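Local coordinates for protein CRISPR-associated endonuclease Cas1 (Thermotoga maritima, PDB 4XTK) that probably acts as a metal-dependent double-stranded DNA endonuclease in CRISPR adaptive immunity, working as a homodimer that joins a Cas2 homodimer, at residues E104-I109 / I217-E222; R111-R116 / L232-L237; L213-G218 / R226-N231. All coordinates share one frame; numbering follows the deposited sequence.

Contact 1. Residues E104-I109 / I217-E222; sequences EKRMLI and IGYLHE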
# COMPACT_ATOMS: atom_id res chain seq x y z
N GLU E 104 -5.79 21.10 -16.46
CA GLU E 104 -6.10 22.32 -15.72
C GLU E 104 -5.86 22.14 -14.23
O GLU E 104 -5.27 23.00 -13.56
CB GLU E 104 -7.54 22.75 -15.98
CG GLU E 104 -7.76 24.25 -15.96
CD GLU E 104 -8.81 24.68 -16.96
OE1 GLU E 104 -9.58 23.81 -17.43
OE2 GLU E 104 -8.87 25.89 -17.27
N LYS E 105 -6.31 21.00 -13.71
CA LYS E 105 -6.14 20.69 -12.31
C LYS E 105 -4.68 20.40 -11.99
O LYS E 105 -4.18 20.80 -10.94
CB LYS E 105 -7.02 19.50 -11.91
CG LYS E 105 -8.50 19.83 -11.99
CD LYS E 105 -9.36 18.76 -11.34
CE LYS E 105 -10.82 19.19 -11.31
NZ LYS E 105 -11.74 18.02 -11.28
N ARG E 106 -4.00 19.72 -12.90
CA ARG E 106 -2.59 19.42 -12.73
C ARG E 106 -1.78 20.71 -12.74
O ARG E 106 -0.86 20.88 -11.95
CB ARG E 106 -2.09 18.47 -13.82
CG ARG E 106 -0.63 18.09 -13.63
CD ARG E 106 -0.12 17.21 -14.75
NE ARG E 106 1.33 17.07 -14.68
CZ ARG E 106 2.08 16.60 -15.68
NH1 ARG E 106 1.52 16.24 -16.82
NH2 ARG E 106 3.40 16.51 -15.53
N MET E 107 -2.15 21.62 -13.64
CA MET E 107 -1.45 22.89 -13.77
C MET E 107 -1.58 23.69 -12.49
O MET E 107 -0.61 24.29 -12.01
CB MET E 107 -2.00 23.71 -14.94
CG MET E 107 -1.15 23.68 -16.20
SD MET E 107 0.57 24.17 -15.97
CE MET E 107 0.38 25.57 -14.88
N LEU E 108 -2.78 23.70 -11.94
CA LEU E 108 -3.09 24.41 -10.71
C LEU E 108 -2.18 23.96 -9.55
O LEU E 108 -1.64 24.78 -8.81
CB LEU E 108 -4.56 24.21 -10.36
CG LEU E 108 -5.25 25.26 -9.50
CD1 LEU E 108 -4.95 26.63 -10.06
CD2 LEU E 108 -6.75 25.00 -9.53
N ILE E 109 -2.02 22.64 -9.41
CA ILE E 109 -1.20 22.08 -8.34
C ILE E 109 0.28 22.34 -8.59
O ILE E 109 1.02 22.73 -7.69
CB ILE E 109 -1.44 20.56 -8.19
CG1 ILE E 109 -2.90 20.29 -7.83
CG2 ILE E 109 -0.51 19.96 -7.14
CD1 ILE E 109 -3.28 18.81 -7.83
N ILE E 217 2.13 9.34 -7.49
CA ILE E 217 1.61 10.32 -8.44
C ILE E 217 2.03 11.73 -8.06
O ILE E 217 1.61 12.25 -7.04
CB ILE E 217 0.07 10.26 -8.54
CG1 ILE E 217 -0.38 8.88 -9.03
CG2 ILE E 217 -0.45 11.34 -9.45
CD1 ILE E 217 -1.88 8.72 -9.09
N GLY E 218 2.88 12.33 -8.89
CA GLY E 218 3.26 13.73 -8.75
C GLY E 218 2.61 14.65 -9.78
O GLY E 218 1.82 14.20 -10.61
N TYR E 219 2.96 15.93 -9.74
CA TYR E 219 2.28 16.95 -10.55
C TYR E 219 3.26 17.82 -11.34
O TYR E 219 3.18 17.88 -12.57
CB TYR E 219 1.37 17.79 -9.66
CG TYR E 219 0.29 16.91 -9.08
CD1 TYR E 219 -0.79 16.52 -9.87
CD2 TYR E 219 0.38 16.40 -7.79
CE1 TYR E 219 -1.77 15.68 -9.37
CE2 TYR E 219 -0.59 15.57 -7.29
CZ TYR E 219 -1.67 15.21 -8.08
OH TYR E 219 -2.63 14.38 -7.58
N LEU E 220 4.14 18.52 -10.63
CA LEU E 220 5.22 19.24 -11.29
C LEU E 220 6.11 18.26 -12.06
O LEU E 220 6.45 18.49 -13.22
CB LEU E 220 6.05 20.04 -10.28
CG LEU E 220 7.14 20.90 -10.93
CD1 LEU E 220 6.53 21.83 -11.96
CD2 LEU E 220 7.98 21.66 -9.90
N HIS E 221 6.50 17.18 -11.40
CA HIS E 221 7.20 16.09 -12.06
C HIS E 221 6.22 15.20 -12.81
O HIS E 221 5.11 14.96 -12.35
CB HIS E 221 8.00 15.26 -11.06
CG HIS E 221 9.11 16.02 -10.40
ND1 HIS E 221 8.89 16.97 -9.43
CD2 HIS E 221 10.45 15.99 -10.60
CE1 HIS E 221 10.04 17.48 -9.04
NE2 HIS E 221 11.00 16.91 -9.75
N GLU E 222 6.64 14.73 -13.98
CA GLU E 222 5.82 13.81 -14.75
C GLU E 222 5.61 12.52 -13.97
O GLU E 222 6.55 11.99 -13.38
CB GLU E 222 6.47 13.53 -16.11
CG GLU E 222 5.55 12.89 -17.13
CD GLU E 222 6.28 12.38 -18.36
OE1 GLU E 222 6.45 11.15 -18.48
OE2 GLU E 222 6.69 13.20 -19.20

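Contact 2. Residues R111-R116 / L232-L237; sequences REIVSR and LDIAEL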
# COMPACT_ATOMS: atom_id res chain seq x y z
N ARG E 111 1.58 24.68 -10.42
CA ARG E 111 1.82 26.12 -10.35
C ARG E 111 1.95 26.56 -8.89
O ARG E 111 2.62 27.54 -8.59
CB ARG E 111 0.70 26.88 -11.05
CG ARG E 111 1.10 28.24 -11.55
CD ARG E 111 -0.08 28.95 -12.16
NE ARG E 111 -0.37 28.50 -13.52
CZ ARG E 111 0.25 28.95 -14.60
NH1 ARG E 111 1.22 29.85 -14.47
NH2 ARG E 111 -0.07 28.50 -15.80
N GLU E 112 1.30 25.81 -8.00
CA GLU E 112 1.39 26.05 -6.56
C GLU E 112 2.78 25.68 -6.04
O GLU E 112 3.39 26.43 -5.27
CB GLU E 112 0.33 25.24 -5.81
CG GLU E 112 0.49 25.20 -4.29
CD GLU E 112 0.19 26.53 -3.62
OE1 GLU E 112 -0.35 27.44 -4.29
OE2 GLU E 112 0.50 26.68 -2.42
N ILE E 113 3.27 24.52 -6.47
CA ILE E 113 4.61 24.06 -6.13
C ILE E 113 5.66 25.09 -6.53
O ILE E 113 6.47 25.53 -5.72
CB ILE E 113 4.94 22.73 -6.83
CG1 ILE E 113 3.93 21.65 -6.45
CG2 ILE E 113 6.35 22.27 -6.49
CD1 ILE E 113 4.03 21.21 -5.04
N VAL E 114 5.61 25.49 -7.80
CA VAL E 114 6.58 26.42 -8.36
C VAL E 114 6.52 27.77 -7.65
O VAL E 114 7.55 28.33 -7.29
CB VAL E 114 6.34 26.61 -9.87
CG1 VAL E 114 7.19 27.75 -10.41
CG2 VAL E 114 6.62 25.32 -10.61
N SER E 115 5.31 28.27 -7.44
CA SER E 115 5.10 29.56 -6.79
C SER E 115 5.77 29.61 -5.42
O SER E 115 6.49 30.56 -5.09
CB SER E 115 3.61 29.86 -6.66
OG SER E 115 3.38 31.13 -6.09
N ARG E 116 5.54 28.57 -4.62
CA ARG E 116 6.09 28.52 -3.27
C ARG E 116 7.60 28.28 -3.29
O ARG E 116 8.34 28.89 -2.53
CB ARG E 116 5.38 27.44 -2.45
CG ARG E 116 3.89 27.71 -2.21
CD ARG E 116 3.66 28.46 -0.89
NE ARG E 116 4.28 27.77 0.24
CZ ARG E 116 5.30 28.25 0.94
NH1 ARG E 116 5.83 29.43 0.63
NH2 ARG E 116 5.81 27.55 1.95
N LEU E 232 9.22 14.28 -4.66
CA LEU E 232 10.06 15.22 -5.39
C LEU E 232 9.40 16.60 -5.52
O LEU E 232 10.05 17.62 -5.32
CB LEU E 232 10.39 14.66 -6.77
CG LEU E 232 11.08 13.30 -6.82
CD1 LEU E 232 11.42 12.95 -8.26
CD2 LEU E 232 12.34 13.29 -5.94
N ASP E 233 8.11 16.61 -5.83
CA ASP E 233 7.35 17.86 -5.93
C ASP E 233 7.42 18.68 -4.64
O ASP E 233 7.81 19.86 -4.65
CB ASP E 233 5.89 17.55 -6.26
CG ASP E 233 5.65 17.36 -7.74
OD1 ASP E 233 6.63 17.20 -8.50
OD2 ASP E 233 4.47 17.35 -8.14
N ILE E 234 7.05 18.06 -3.52
CA ILE E 234 6.98 18.76 -2.25
C ILE E 234 8.37 19.20 -1.76
O ILE E 234 8.54 20.30 -1.24
CB ILE E 234 6.28 17.87 -1.18
CG1 ILE E 234 4.87 17.52 -1.65
CG2 ILE E 234 6.20 18.58 0.16
CD1 ILE E 234 3.98 18.74 -1.85
N ALA E 235 9.38 18.34 -1.96
CA ALA E 235 10.75 18.66 -1.57
C ALA E 235 11.27 19.96 -2.19
O ALA E 235 12.17 20.59 -1.64
CB ALA E 235 11.68 17.51 -1.94
N GLU E 236 10.71 20.36 -3.32
CA GLU E 236 11.14 21.58 -3.99
C GLU E 236 10.97 22.81 -3.10
O GLU E 236 11.70 23.79 -3.23
CB GLU E 236 10.39 21.79 -5.31
CG GLU E 236 10.56 20.67 -6.34
CD GLU E 236 11.93 20.66 -7.02
OE1 GLU E 236 12.87 21.30 -6.50
OE2 GLU E 236 12.06 20.01 -8.08
N LEU E 237 10.00 22.75 -2.20
CA LEU E 237 9.71 23.87 -1.31
C LEU E 237 10.74 24.00 -0.20
O LEU E 237 11.00 25.10 0.29
CB LEU E 237 8.32 23.71 -0.69
CG LEU E 237 7.09 24.16 -1.49
CD1 LEU E 237 6.87 23.30 -2.72
CD2 LEU E 237 5.86 24.16 -0.59

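Contact 3. Residues L213-G218 / R226-N231; sequences LDPRIG and RRFSLN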
# COMPACT_ATOMS: atom_id res chain seq x y z
N LEU E 213 -2.25 10.48 1.12
CA LEU E 213 -1.72 10.67 -0.23
C LEU E 213 -0.95 9.45 -0.71
O LEU E 213 -0.37 8.73 0.09
CB LEU E 213 -0.82 11.90 -0.28
CG LEU E 213 -1.48 13.26 -0.06
CD1 LEU E 213 -0.47 14.28 0.47
CD2 LEU E 213 -2.11 13.76 -1.36
N ASP E 214 -0.97 9.22 -2.02
CA ASP E 214 -0.07 8.24 -2.62
C ASP E 214 1.10 8.96 -3.28
O ASP E 214 0.91 9.86 -4.12
CB ASP E 214 -0.79 7.36 -3.64
CG ASP E 214 0.07 6.20 -4.11
OD1 ASP E 214 1.00 6.43 -4.90
OD2 ASP E 214 -0.18 5.05 -3.68
N PRO E 215 2.33 8.57 -2.91
CA PRO E 215 3.60 9.15 -3.35
C PRO E 215 3.94 8.88 -4.82
O PRO E 215 4.82 9.55 -5.36
CB PRO E 215 4.62 8.48 -2.43
CG PRO E 215 4.01 7.16 -2.13
CD PRO E 215 2.54 7.40 -2.04
N ARG E 216 3.26 7.92 -5.44
CA ARG E 216 3.60 7.53 -6.81
C ARG E 216 3.03 8.45 -7.88
O ARG E 216 3.41 8.36 -9.04
CB ARG E 216 3.15 6.09 -7.07
CG ARG E 216 4.01 5.10 -6.32
CD ARG E 216 3.40 3.73 -6.29
NE ARG E 216 2.14 3.70 -5.57
CZ ARG E 216 1.55 2.58 -5.18
NH1 ARG E 216 2.12 1.41 -5.44
NH2 ARG E 216 0.39 2.62 -4.54
N ILE E 217 2.13 9.34 -7.49
CA ILE E 217 1.61 10.32 -8.44
C ILE E 217 2.03 11.73 -8.06
O ILE E 217 1.61 12.25 -7.04
CB ILE E 217 0.07 10.26 -8.54
CG1 ILE E 217 -0.38 8.88 -9.03
CG2 ILE E 217 -0.45 11.34 -9.45
CD1 ILE E 217 -1.88 8.72 -9.09
N GLY E 218 2.88 12.33 -8.89
CA GLY E 218 3.26 13.73 -8.75
C GLY E 218 2.61 14.65 -9.78
O GLY E 218 1.82 14.20 -10.61
N ARG E 226 9.23 6.18 -12.97
CA ARG E 226 9.94 6.49 -11.74
C ARG E 226 9.14 6.00 -10.52
O ARG E 226 7.91 5.99 -10.55
CB ARG E 226 10.18 8.00 -11.68
CG ARG E 226 10.54 8.57 -10.36
CD ARG E 226 10.15 10.04 -10.32
NE ARG E 226 10.72 10.82 -11.41
CZ ARG E 226 10.07 11.79 -12.04
NH1 ARG E 226 8.82 12.09 -11.70
NH2 ARG E 226 10.66 12.46 -13.02
N ARG E 227 9.84 5.57 -9.47
CA ARG E 227 9.17 4.99 -8.32
C ARG E 227 8.28 5.98 -7.56
O ARG E 227 7.13 5.68 -7.26
CB ARG E 227 10.18 4.37 -7.35
CG ARG E 227 11.01 3.24 -7.97
CD ARG E 227 11.87 2.52 -6.93
NE ARG E 227 12.33 3.42 -5.87
CZ ARG E 227 13.33 4.29 -6.00
NH1 ARG E 227 13.98 4.41 -7.15
NH2 ARG E 227 13.67 5.06 -4.97
N PHE E 228 8.82 7.17 -7.27
CA PHE E 228 8.07 8.17 -6.50
C PHE E 228 8.26 9.56 -7.10
O PHE E 228 9.37 9.93 -7.47
CB PHE E 228 8.49 8.16 -5.02
CG PHE E 228 8.45 6.80 -4.38
CD1 PHE E 228 7.23 6.20 -4.07
CD2 PHE E 228 9.62 6.11 -4.08
CE1 PHE E 228 7.17 4.95 -3.47
CE2 PHE E 228 9.57 4.86 -3.49
CZ PHE E 228 8.34 4.27 -3.18
N SER E 229 7.17 10.32 -7.16
CA SER E 229 7.12 11.62 -7.82
C SER E 229 6.70 12.72 -6.85
O SER E 229 7.35 13.77 -6.77
CB SER E 229 6.16 11.59 -9.02
OG SER E 229 6.71 10.85 -10.10
N LEU E 230 5.55 12.52 -6.22
CA LEU E 230 5.00 13.48 -5.27
C LEU E 230 6.01 13.98 -4.23
O LEU E 230 6.00 15.16 -3.87
CB LEU E 230 3.78 12.87 -4.57
CG LEU E 230 3.04 13.86 -3.67
CD1 LEU E 230 2.60 15.06 -4.49
CD2 LEU E 230 1.86 13.21 -2.95
N ASN E 231 6.89 13.10 -3.74
CA ASN E 231 7.90 13.52 -2.77
C ASN E 231 8.88 14.51 -3.39
O ASN E 231 9.32 15.46 -2.74
CB ASN E 231 8.65 12.32 -2.19
CG ASN E 231 9.40 11.56 -3.25
OD1 ASN E 231 8.92 11.42 -4.37
ND2 ASN E 231 10.58 11.07 -2.90
O HOH W 1 6.47 8.16 -9.60

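Contact 1. Residues E104-I109 / I217-E222
Arg-106 reaches from helix 103-127 to the backbone of Tyr-219, and this polar reach is one of two kinds of interaction in the contact. NE of Arg-106 lies 2.9 Å from O of Tyr-219, with an N-H...O angle of 161°; it meets the oxygen in the carbonyl plane, on a lone pair. NH2 of Arg-106 adds a longer and more bent bond to the same Tyr-219 O (3.3 Å), tilted from the carbonyl plane. Both bonds run within a few degrees of the guanidinium plane, so the group presents its NE/NH2 side to a single acceptor. The reach depends on a chain extended from CG to NE, with CG anti to the backbone N (chi1 -178°). Beyond the carbonyl, NH2 of Arg-106 comes within 3.7 Å of CA of Glu-222, an oblique approach without a hydrogen bond.

The second kind is apolar. Ile-109, one helical turn on, lays CD1 over one face of the Tyr-219 ring, 3.9 Å from its centroid and 13° off the ring normal, which meets the criteria of a CH-pi contact. Its other branch, CG2, sits 3.7 Å from CG of Tyr-219, near the root of the ring. At the ring edge, CG of Arg-106 approaches CD1 of Tyr-219. The phenol OH is bonded to Gln-96 O on helix 93-101, while Leu-316 of helix 301-316 touches the tyrosine side chain.

The loop residues following Tyr-219 include His-221, a probable manganese ligand, whose ND1 is hydrogen-bonded to Asp-233. Two donors on one carbonyl and a methyl over its ring together tie both backbone and side chain of Tyr-219 to the helix, which is consistent with a fixed course for the chain entering the probable metal site.

Contact 2. Residues R111-R116 / L232-L237
Ile-113 pushes both ends of its branched side chain against helix 230-252, where it overlaps the backbone of Asp-233 and the side chains of Ile-234 and Leu-237. Its CG2 approaches the carbonyl O of Asp-233 at 3.4 Å and also meets CD1 of Leu-237 at 3.9 Å. The CD1 end takes the other direction, to 4.0 Å from CD1 of Ile-234. This division follows from the torsions: CG1 stands beside the backbone N (chi1 -58°), and a further turn at chi2 (-70°) carries CD1 to Ile-234. The side chain of Ile-113 crosses those of Ile-234 and Leu-237 at about right angles.

With Asp-233, Ile-234, Glu-236 and Leu-237 around it, Ile-113 is a knob in a four-residue hole. The two short helical segments run nearly parallel, 25° between their N-to-C directions, with axes 8.8 Å apart at closest approach; both lie in the alpha-helical C-terminal domain of Cas1, beside the probable metal site. Two of the residues lining the hole turn polar ends elsewhere: Asp-233 OD2 accepts from the backbone N atoms of Tyr-219 and Leu-220, and Glu-236, a probable manganese ligand, forms a salt bridge with Arg-159. Val-114 points away from helix 230-252 and packs on Leu-151 and Glu-155 of helix 148-166, the latter another probable ligand.

Arg-116 continues the interface one turn further along. Its CB lies 3.8 Å from CD2 of Leu-237, and the chain, bent at chi2 and chi3, brings NE to 4.0 Å from the same Leu-237 CD2. CD1 of Leu-237 turns instead toward the backbone, 3.8 Å from O of Ile-113.

Contact 3. Residues L213-G218 / R226-N231
Leu-230, at the start of helix 230-252, fits against the type I turn Asp-214 to Ile-217. Its CB sits against O of Ile-217, and with CG anti to the backbone N (chi1 -173°) CD2 lies 3.7 Å from O of Asp-214 and 4.0 Å from CB of Leu-213, just before the turn. N of Leu-230 donates to O of Pro-215 (3.2 Å), bent and tilted from the carbonyl plane. Ser-229 N gives Pro-215 O a straighter bond of 3.1 Å (N-H...O 165°).

The Pro-215 ring lies alongside Phe-228, with CB 3.8 Å from CD1 of Phe-228. Arg-216 passes its CG close to O of Arg-227. Its guanidinium grips Asp-214 side-on: NE donates to OD1 on the syn lone pair (174°), NH2 to OD2 at 2.6 Å. The Arg-216 backbone N meets OD1 on its anti side, an Asx turn, giving OD1 two donors. A second salt bridge joins Arg-216 to Asp-214 of the second subunit.

A water links O of Arg-216, O of Arg-226 and OG of Ser-229. Two bonds on one proline carbonyl tie the turn to the helix start, while the Asp-214/Arg-216 ion pair extends the connection into the dimer interface.

Contact 2 is a buried helix-to-helix interface, largely apolar and without hydrogen bonds between its segments, whereas contacts 1 and 3 rest on backbone carbonyls of the loop before helix 230-252, each receiving two donors. Contact 1 is only partly buried; contact 3 is buried and lies more extensively against the second subunit. Helix 103-127 serves contacts 1 and 2, helix 230-252 serves contacts 2 and 3, and Ile-217 and Gly-218 belong to both contacts 1 and 3. The carboxylate of Asp-233 on helix 230-252 joins contact 1 to contact 2, and so the loop to the helix carrying Glu-236.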